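Local coordinates for protein RNA-dependent RNA Polymerase (Bombyx mori cytoplasmic polyhedrosis virus, PDB 6TZ0) that synthesises RNA on an RNA template, making viral plus strands in transcription and the complementary minus strands in genome replication, at residues S544-A549 / F709-E714; D681-F686 / N718-L723; H647-L652 / I675-D680. All coordinates share one frame; numbering follows the deposited sequence.

Overall arrangement
All three contacts lie in the palm of the polymerase, around the four-stranded antiparallel sheet 672-677, 682-687, 541-548, 711-716. Interaction 1 joins its two strands 541-548 and 711-716, interaction 2 lays strand 720-722 against strand 682-687, and interaction 3 packs helix 644-665 on the end of strand 672-677 and the loop after it. The centres of interactions 1 and 2 are about 11 Å apart, and that of interaction 3 is about 13 Å from each. Each holds residues that bind magnesium: D547 and V548 in interaction 1, D681 in interaction 2, D680 in interaction 3. The side chains of D547 and D681 come within about 5 Å, those of V548 and D680 within about 4 Å. No magnesium is bound here.

Interaction 1: S544-A549 / F709-E714; sequences SSIDVA and FATTAE
D547 and T712 exchange two backbone hydrogen bonds, D547 N to T712 O at 3.2 Å and T712 N to D547 O at 2.9 Å, which makes them an antiparallel hydrogen-bonded pair. The ladder runs on to A549 N, which donates to A710 O, and in the other direction to S545 N, which donates to E714 O.

V548 and T711 form the non-hydrogen-bonded pair between these rungs. In the V548 side chain CB lies 4.2 Å from A710 O. Its CG1 branch, trans to the backbone N (chi1 179°), continues past the same oxygen and settles on F709 CB at 3.8 Å, meeting the phenyl ring obliquely. The other branch, CG2, touches the CG2 methyl of T711 at 4.0 Å. On the same face I546 extends its CD1 methyl across to T711 CB (3.7 Å) and A713 CB (4.1 Å), and I682 of strand 682-687 packs on both I546 and V548.

D547 and T712 project from the opposite face. Farther along, the E714 side chain lies against the backbone of S545, its CG next to S545 O. D547 is the magnesium-binding aspartate of polymerase motif A, and V548, also a magnesium ligand, probably serves through its backbone. Strand 711-716 is the edge strand of this sheet within the chain. Since peptide groups make all the hydrogen bonds and apolar groups of I546, V548, T711 and F709 meet on one face, strand 541-548 is held in place without engaging the carboxylate of D547 in the pairing.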
loop_
_atom_site.group_PDB
_atom_site.type_symbol
_atom_site.label_atom_id
_atom_site.label_comp_id
_atom_site.label_asym_id
_atom_site.label_seq_id
_atom_site.Cartn_x
_atom_site.Cartn_y
_atom_site.Cartn_z
ATOM N N SER A 544 -12.368 2.896 24.634
ATOM C CA SER A 544 -12.835 3.696 23.505
ATOM C C SER A 544 -12.198 3.187 22.221
ATOM O O SER A 544 -11.009 3.414 21.983
ATOM C CB SER A 544 -12.525 5.177 23.711
ATOM O OG SER A 544 -12.973 5.949 22.613
ATOM N N SER A 545 -12.989 2.505 21.398
ATOM C CA SER A 545 -12.574 2.120 20.052
ATOM C C SER A 545 -13.151 3.115 19.050
ATOM O O SER A 545 -14.014 2.795 18.239
ATOM C CB SER A 545 -13.023 0.699 19.737
ATOM O OG SER A 545 -12.449 -0.230 20.627
ATOM N N ILE A 546 -12.660 4.352 19.138
ATOM C CA ILE A 546 -13.167 5.436 18.304
ATOM C C ILE A 546 -12.808 5.181 16.843
ATOM O O ILE A 546 -11.681 4.786 16.516
ATOM C CB ILE A 546 -12.644 6.789 18.823
ATOM C CG1 ILE A 546 -13.160 7.960 17.987
ATOM C CG2 ILE A 546 -11.137 6.800 18.997
ATOM C CD1 ILE A 546 -14.620 8.185 18.133
ATOM N N ASP A 547 -13.792 5.343 15.963
ATOM C CA ASP A 547 -13.666 4.974 14.559
ATOM C C ASP A 547 -13.894 6.206 13.699
ATOM O O ASP A 547 -14.926 6.873 13.826
ATOM C CB ASP A 547 -14.669 3.878 14.196
ATOM C CG ASP A 547 -14.364 3.215 12.866
ATOM O OD1 ASP A 547 -13.351 3.563 12.224
ATOM O OD2 ASP A 547 -15.149 2.337 12.458
ATOM N N VAL A 548 -12.943 6.493 12.817
ATOM C CA VAL A 548 -13.049 7.592 11.867
ATOM C C VAL A 548 -13.490 7.014 10.534
ATOM O O VAL A 548 -12.750 6.250 9.905
ATOM C CB VAL A 548 -11.719 8.344 11.724
ATOM C CG1 VAL A 548 -11.862 9.461 10.710
ATOM C CG2 VAL A 548 -11.259 8.874 13.067
ATOM N N ALA A 549 -14.690 7.378 10.097
ATOM C CA ALA A 549 -15.263 6.820 8.879
ATOM C C ALA A 549 -14.620 7.475 7.664
ATOM O O ALA A 549 -14.818 8.667 7.420
ATOM C CB ALA A 549 -16.774 7.023 8.868
ATOM N N PHE A 709 -12.882 15.520 10.506
ATOM C CA PHE A 709 -13.216 14.111 10.383
ATOM C C PHE A 709 -14.586 13.856 10.988
ATOM O O PHE A 709 -15.041 14.601 11.856
ATOM C CB PHE A 709 -12.188 13.223 11.072
ATOM C CG PHE A 709 -10.798 13.396 10.551
ATOM C CD1 PHE A 709 -10.449 12.924 9.303
ATOM C CD2 PHE A 709 -9.827 13.995 11.333
ATOM C CE1 PHE A 709 -9.167 13.082 8.824
ATOM C CE2 PHE A 709 -8.545 14.150 10.861
ATOM C CZ PHE A 709 -8.215 13.690 9.607
ATOM N N ALA A 710 -15.249 12.811 10.502
ATOM C CA ALA A 710 -16.474 12.319 11.107
ATOM C C ALA A 710 -16.147 11.072 11.911
ATOM O O ALA A 710 -15.444 10.180 11.426
ATOM C CB ALA A 710 -17.528 12.015 10.046
ATOM N N THR A 711 -16.630 11.020 13.146
ATOM C CA THR A 711 -16.305 9.936 14.058
ATOM C C THR A 711 -17.576 9.268 14.553
ATOM O O THR A 711 -18.570 9.938 14.845
ATOM C CB THR A 711 -15.495 10.432 15.266
ATOM O OG1 THR A 711 -16.256 11.409 15.987
ATOM C CG2 THR A 711 -14.173 11.038 14.830
ATOM N N THR A 712 -17.538 7.944 14.637
ATOM C CA THR A 712 -18.534 7.174 15.365
ATOM C C THR A 712 -17.892 6.722 16.670
ATOM O O THR A 712 -16.824 6.103 16.657
ATOM C CB THR A 712 -19.022 5.973 14.558
ATOM O OG1 THR A 712 -19.583 6.423 13.320
ATOM C CG2 THR A 712 -20.088 5.222 15.332
ATOM N N ALA A 713 -18.531 7.044 17.786
ATOM C CA ALA A 713 -17.961 6.812 19.109
ATOM C C ALA A 713 -18.565 5.549 19.705
ATOM O O ALA A 713 -19.613 5.597 20.351
ATOM C CB ALA A 713 -18.205 8.013 20.016
ATOM N N GLU A 714 -17.901 4.420 19.506
ATOM C CA GLU A 714 -18.253 3.199 20.220
ATOM C C GLU A 714 -17.306 3.087 21.414
ATOM O O GLU A 714 -16.136 2.715 21.286
ATOM C CB GLU A 714 -18.267 1.975 19.296
ATOM C CG GLU A 714 -17.043 1.698 18.437
ATOM C CD GLU A 714 -17.230 0.501 17.528
ATOM O OE1 GLU A 714 -18.335 -0.082 17.534
ATOM O OE2 GLU A 714 -16.271 0.139 16.815
#

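Interaction 2: D681-F686 / N718-L723; sequences DIMEIF and NSIVLL
V721 N donates a hydrogen bond to S545 OG, the hydroxyl of a residue in strand 541-548, and so links strand 720-722 to that strand of the palm sheet. V721 O faces M683 CG across the contact at 4.3 Å. No hydrogen bond joins D681-F686 directly to N718-L723. The two strands instead pack through side chains, their axes approaching to 7.2 Å with their directions 147° apart.

M683 makes the largest share of the contact. It leaves strand 682-687 with CG trans to the backbone N (chi1 -177°) and stays extended as far as SD. CG rests on the CG1 branch of I720 at 3.7 Å, and SD sits between that branch and L722 CB. A turn about the last bond (chi3 75°) then brings the CE methyl of M683 to L722 CD2 at 3.9 Å. The M683 side chain crosses both aliphatic side chains at about a right angle; I720 meets its CG and SD, while L722 touches it from CB to CE.

Strand 682-687 is the second arm of the motif C hairpin, whose Gly-Asp-Asp turn ends with D681, whereas strand 720-722 belongs to a separate small antiparallel sheet. D681, a known magnesium ligand, still takes part: its CB meets L722 CD1 at 3.9 Å, and OD2 lies beside the CD2 methyl of L723 at 3.6 Å. M532 of helix 530-535 packs against M683, I720 and L722.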
loop_
_atom_site.group_PDB
_atom_site.type_symbol
_atom_site.label_atom_id
_atom_site.label_comp_id
_atom_site.label_asym_id
_atom_site.label_seq_id
_atom_site.Cartn_x
_atom_site.Cartn_y
_atom_site.Cartn_z
ATOM N N ASP A 681 -7.109 3.512 12.815
ATOM C CA ASP A 681 -7.502 2.734 13.988
ATOM C C ASP A 681 -6.919 3.388 15.226
ATOM O O ASP A 681 -5.708 3.330 15.445
ATOM C CB ASP A 681 -7.026 1.287 13.897
ATOM C CG ASP A 681 -7.921 0.430 13.051
ATOM O OD1 ASP A 681 -9.140 0.693 13.013
ATOM O OD2 ASP A 681 -7.408 -0.521 12.427
ATOM N N ILE A 682 -7.776 3.982 16.045
ATOM C CA ILE A 682 -7.378 4.574 17.313
ATOM C C ILE A 682 -7.965 3.702 18.413
ATOM O O ILE A 682 -9.098 3.226 18.295
ATOM C CB ILE A 682 -7.862 6.035 17.452
ATOM C CG1 ILE A 682 -7.490 6.878 16.238
ATOM C CG2 ILE A 682 -7.278 6.703 18.683
ATOM C CD1 ILE A 682 -8.629 7.078 15.257
ATOM N N MET A 683 -7.191 3.470 19.469
ATOM C CA MET A 683 -7.658 2.719 20.631
ATOM C C MET A 683 -7.307 3.500 21.892
ATOM O O MET A 683 -6.157 3.483 22.325
ATOM C CB MET A 683 -7.038 1.334 20.664
ATOM C CG MET A 683 -7.532 0.492 21.799
ATOM S SD MET A 683 -6.766 -1.124 21.860
ATOM C CE MET A 683 -5.157 -0.705 22.497
ATOM N N GLU A 684 -8.289 4.155 22.493
ATOM C CA GLU A 684 -8.077 4.978 23.675
ATOM C C GLU A 684 -8.551 4.251 24.924
ATOM O O GLU A 684 -9.628 3.653 24.937
ATOM C CB GLU A 684 -8.817 6.305 23.542
ATOM C CG GLU A 684 -8.282 7.180 22.441
ATOM C CD GLU A 684 -9.109 8.421 22.248
ATOM O OE1 GLU A 684 -10.196 8.510 22.851
ATOM O OE2 GLU A 684 -8.677 9.316 21.496
ATOM N N ILE A 685 -7.744 4.313 25.977
ATOM C CA ILE A 685 -8.078 3.723 27.267
ATOM C C ILE A 685 -7.983 4.813 28.325
ATOM O O ILE A 685 -6.911 5.392 28.534
ATOM C CB ILE A 685 -7.159 2.542 27.609
ATOM C CG1 ILE A 685 -7.323 1.424 26.584
ATOM C CG2 ILE A 685 -7.499 1.993 28.962
ATOM C CD1 ILE A 685 -6.265 0.372 26.663
ATOM N N PHE A 686 -9.100 5.089 28.990
ATOM C CA PHE A 686 -9.185 6.085 30.049
ATOM C C PHE A 686 -9.437 5.378 31.372
ATOM O O PHE A 686 -10.138 4.367 31.410
ATOM C CB PHE A 686 -10.326 7.066 29.780
ATOM C CG PHE A 686 -10.212 7.790 28.482
ATOM C CD1 PHE A 686 -9.389 8.894 28.353
ATOM C CD2 PHE A 686 -10.935 7.370 27.384
ATOM C CE1 PHE A 686 -9.287 9.558 27.152
ATOM C CE2 PHE A 686 -10.842 8.033 26.183
ATOM C CZ PHE A 686 -10.017 9.131 26.072
ATOM N N ASN A 718 -16.445 -2.609 28.885
ATOM C CA ASN A 718 -15.859 -3.937 28.955
ATOM C C ASN A 718 -15.582 -4.571 27.594
ATOM O O ASN A 718 -15.533 -5.797 27.494
ATOM C CB ASN A 718 -16.747 -4.845 29.804
ATOM C CG ASN A 718 -18.196 -4.806 29.387
ATOM O OD1 ASN A 718 -18.548 -4.225 28.364
ATOM N ND2 ASN A 718 -19.056 -5.393 30.203
ATOM N N SER A 719 -15.345 -3.777 26.553
ATOM C CA SER A 719 -15.016 -4.343 25.250
ATOM C C SER A 719 -14.175 -3.354 24.459
ATOM O O SER A 719 -14.433 -2.150 24.487
ATOM C CB SER A 719 -16.277 -4.708 24.461
ATOM O OG SER A 719 -17.028 -3.559 24.122
ATOM N N ILE A 720 -13.183 -3.870 23.741
ATOM C CA ILE A 720 -12.220 -3.037 23.031
ATOM C C ILE A 720 -11.856 -3.724 21.717
ATOM O O ILE A 720 -11.820 -4.954 21.634
ATOM C CB ILE A 720 -10.989 -2.749 23.930
ATOM C CG1 ILE A 720 -10.137 -1.613 23.374
ATOM C CG2 ILE A 720 -10.161 -4.002 24.222
ATOM C CD1 ILE A 720 -10.789 -0.278 23.479
ATOM N N VAL A 721 -11.652 -2.926 20.668
ATOM C CA VAL A 721 -11.366 -3.426 19.325
ATOM C C VAL A 721 -10.095 -2.758 18.825
ATOM O O VAL A 721 -9.984 -1.530 18.861
ATOM C CB VAL A 721 -12.510 -3.135 18.330
ATOM C CG1 VAL A 721 -12.238 -3.810 17.004
ATOM C CG2 VAL A 721 -13.862 -3.538 18.869
ATOM N N LEU A 722 -9.151 -3.555 18.335
ATOM C CA LEU A 722 -8.028 -2.998 17.597
ATOM C C LEU A 722 -7.555 -4.021 16.581
ATOM O O LEU A 722 -7.311 -5.176 16.941
ATOM C CB LEU A 722 -6.876 -2.604 18.523
ATOM C CG LEU A 722 -5.729 -1.865 17.838
ATOM C CD1 LEU A 722 -6.235 -0.552 17.284
ATOM C CD2 LEU A 722 -4.588 -1.637 18.796
ATOM N N LEU A 723 -7.434 -3.575 15.323
ATOM C CA LEU A 723 -6.908 -4.359 14.198
ATOM C C LEU A 723 -7.719 -5.629 13.958
ATOM O O LEU A 723 -7.159 -6.698 13.710
ATOM C CB LEU A 723 -5.428 -4.685 14.389
ATOM C CG LEU A 723 -4.512 -3.466 14.415
ATOM C CD1 LEU A 723 -3.082 -3.874 14.710
ATOM C CD2 LEU A 723 -4.613 -2.729 13.104
#

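Interaction 3: H647-L652 / I675-D680; sequences HHTVLL and IKILGD
I677 lays its two branches along helix 644-665: CD1 touches L652 at CB, 3.8 Å away, and at its carbonyl carbon, while CG2 lies against T649 CA, also at 3.8 Å. A chi1 of -65° sets CG1 anti to the carbonyl carbon and CG2 anti to the backbone N, which is how one isoleucine can span nearly one turn of the helix. The side chains of T649 and I677 run in opposite directions alongside each other, CG2 to CG2 at 4.1 Å.

Further along, the chain turns into the Gly-Asp-Asp loop of motif C, and helix 644-665, the motif B helix, backs it. H648 CB meets G679 CA at 3.8 Å. The backbone angles of G679 (phi 89°, psi 111°) suit glycine, since a CB there would be jammed against the carbonyl O of L678. L652 CD1 comes within 4.0 Å of D680 N, just behind the aspartate that binds magnesium. The imidazole of H648 turns elsewhere, its NE2 making a weak hydrogen bond with D552, a known UTP-binding residue.

T649 OG1 lies 3.5 Å from G679 N without bonding to it, its hydrogen bond being with S645 O one turn back in the helix. No hydrogen bond crosses this contact, so it rests on van der Waals packing, consistent with the helix supporting the loop by shape.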
loop_
_atom_site.group_PDB
_atom_site.type_symbol
_atom_site.label_atom_id
_atom_site.label_comp_id
_atom_site.label_asym_id
_atom_site.label_seq_id
_atom_site.Cartn_x
_atom_site.Cartn_y
_atom_site.Cartn_z
ATOM N N HIS A 647 1.643 9.043 8.052
ATOM C CA HIS A 647 0.914 10.306 8.099
ATOM C C HIS A 647 -0.253 10.244 9.069
ATOM O O HIS A 647 -0.368 11.085 9.969
ATOM C CB HIS A 647 0.414 10.680 6.709
ATOM C CG HIS A 647 -0.383 11.944 6.677
ATOM N ND1 HIS A 647 -1.741 11.976 6.902
ATOM C CD2 HIS A 647 -0.013 13.222 6.444
ATOM C CE1 HIS A 647 -2.171 13.221 6.817
ATOM N NE2 HIS A 647 -1.143 13.997 6.539
ATOM N N HIS A 648 -1.117 9.241 8.910
ATOM C CA HIS A 648 -2.290 9.131 9.765
ATOM C C HIS A 648 -1.904 8.796 11.196
ATOM O O HIS A 648 -2.510 9.327 12.132
ATOM C CB HIS A 648 -3.252 8.083 9.212
ATOM C CG HIS A 648 -3.705 8.361 7.813
ATOM N ND1 HIS A 648 -4.466 9.459 7.480
ATOM C CD2 HIS A 648 -3.549 7.658 6.672
ATOM C CE1 HIS A 648 -4.732 9.440 6.188
ATOM N NE2 HIS A 648 -4.185 8.357 5.673
ATOM N N THR A 649 -0.851 7.989 11.382
ATOM C CA THR A 649 -0.399 7.649 12.728
ATOM C C THR A 649 0.137 8.874 13.466
ATOM O O THR A 649 -0.255 9.138 14.613
ATOM C CB THR A 649 0.673 6.570 12.650
ATOM O OG1 THR A 649 0.148 5.430 11.968
ATOM C CG2 THR A 649 1.091 6.161 14.036
ATOM N N VAL A 650 1.016 9.642 12.808
ATOM C CA VAL A 650 1.596 10.841 13.405
ATOM C C VAL A 650 0.524 11.880 13.691
ATOM O O VAL A 650 0.484 12.456 14.784
ATOM C CB VAL A 650 2.710 11.394 12.497
ATOM C CG1 VAL A 650 3.091 12.795 12.891
ATOM C CG2 VAL A 650 3.942 10.524 12.597
ATOM N N LEU A 651 -0.395 12.090 12.744
ATOM C CA LEU A 651 -1.426 13.109 12.910
ATOM C C LEU A 651 -2.393 12.762 14.035
ATOM O O LEU A 651 -2.766 13.636 14.828
ATOM C CB LEU A 651 -2.164 13.301 11.584
ATOM C CG LEU A 651 -3.208 14.406 11.415
ATOM C CD1 LEU A 651 -3.107 14.937 10.023
ATOM C CD2 LEU A 651 -4.607 13.884 11.607
ATOM N N LEU A 652 -2.795 11.493 14.141
ATOM C CA LEU A 652 -3.751 11.132 15.180
ATOM C C LEU A 652 -3.109 11.131 16.559
ATOM O O LEU A 652 -3.734 11.582 17.533
ATOM C CB LEU A 652 -4.374 9.778 14.862
ATOM C CG LEU A 652 -5.352 9.794 13.691
ATOM C CD1 LEU A 652 -5.717 8.379 13.300
ATOM C CD2 LEU A 652 -6.578 10.597 14.056
ATOM N N ILE A 675 -2.748 4.987 24.416
ATOM C CA ILE A 675 -3.392 4.954 23.112
ATOM C C ILE A 675 -2.533 4.106 22.188
ATOM O O ILE A 675 -1.310 4.045 22.336
ATOM C CB ILE A 675 -3.636 6.358 22.496
ATOM C CG1 ILE A 675 -2.340 7.134 22.336
ATOM C CG2 ILE A 675 -4.619 7.157 23.315
ATOM C CD1 ILE A 675 -2.472 8.351 21.467
ATOM N N LYS A 676 -3.184 3.413 21.255
ATOM C CA LYS A 676 -2.501 2.655 20.212
ATOM C C LYS A 676 -3.110 3.007 18.865
ATOM O O LYS A 676 -4.334 2.987 18.712
ATOM C CB LYS A 676 -2.585 1.150 20.458
ATOM C CG LYS A 676 -1.791 0.683 21.649
ATOM C CD LYS A 676 -0.310 0.859 21.392
ATOM C CE LYS A 676 0.518 0.356 22.553
ATOM N NZ LYS A 676 1.969 0.563 22.328
ATOM N N ILE A 677 -2.261 3.365 17.902
ATOM C CA ILE A 677 -2.691 3.866 16.600
ATOM C C ILE A 677 -1.905 3.149 15.508
ATOM O O ILE A 677 -0.692 2.958 15.636
ATOM C CB ILE A 677 -2.511 5.402 16.504
ATOM C CG1 ILE A 677 -3.429 6.114 17.489
ATOM C CG2 ILE A 677 -2.839 5.931 15.126
ATOM C CD1 ILE A 677 -3.123 7.549 17.664
ATOM N N LEU A 678 -2.600 2.721 14.443
ATOM C CA LEU A 678 -1.924 2.200 13.259
ATOM C C LEU A 678 -2.489 2.825 11.978
ATOM O O LEU A 678 -2.395 2.239 10.899
ATOM C CB LEU A 678 -2.006 0.666 13.233
ATOM C CG LEU A 678 -0.934 -0.101 12.445
ATOM C CD1 LEU A 678 0.391 0.215 13.050
ATOM C CD2 LEU A 678 -1.152 -1.586 12.448
ATOM N N GLY A 679 -3.077 4.011 12.068
ATOM C CA GLY A 679 -3.602 4.668 10.888
ATOM C C GLY A 679 -5.031 4.228 10.696
ATOM O O GLY A 679 -5.272 3.049 10.428
ATOM N N ASP A 680 -5.975 5.150 10.905
ATOM C CA ASP A 680 -7.433 5.004 10.864
ATOM C C ASP A 680 -7.970 4.128 12.006
ATOM O O ASP A 680 -9.190 4.041 12.180
ATOM C CB ASP A 680 -7.932 4.466 9.508
ATOM C CG ASP A 680 -9.358 4.874 9.197
ATOM O OD1 ASP A 680 -9.927 5.679 9.956
ATOM O OD2 ASP A 680 -9.915 4.378 8.197
#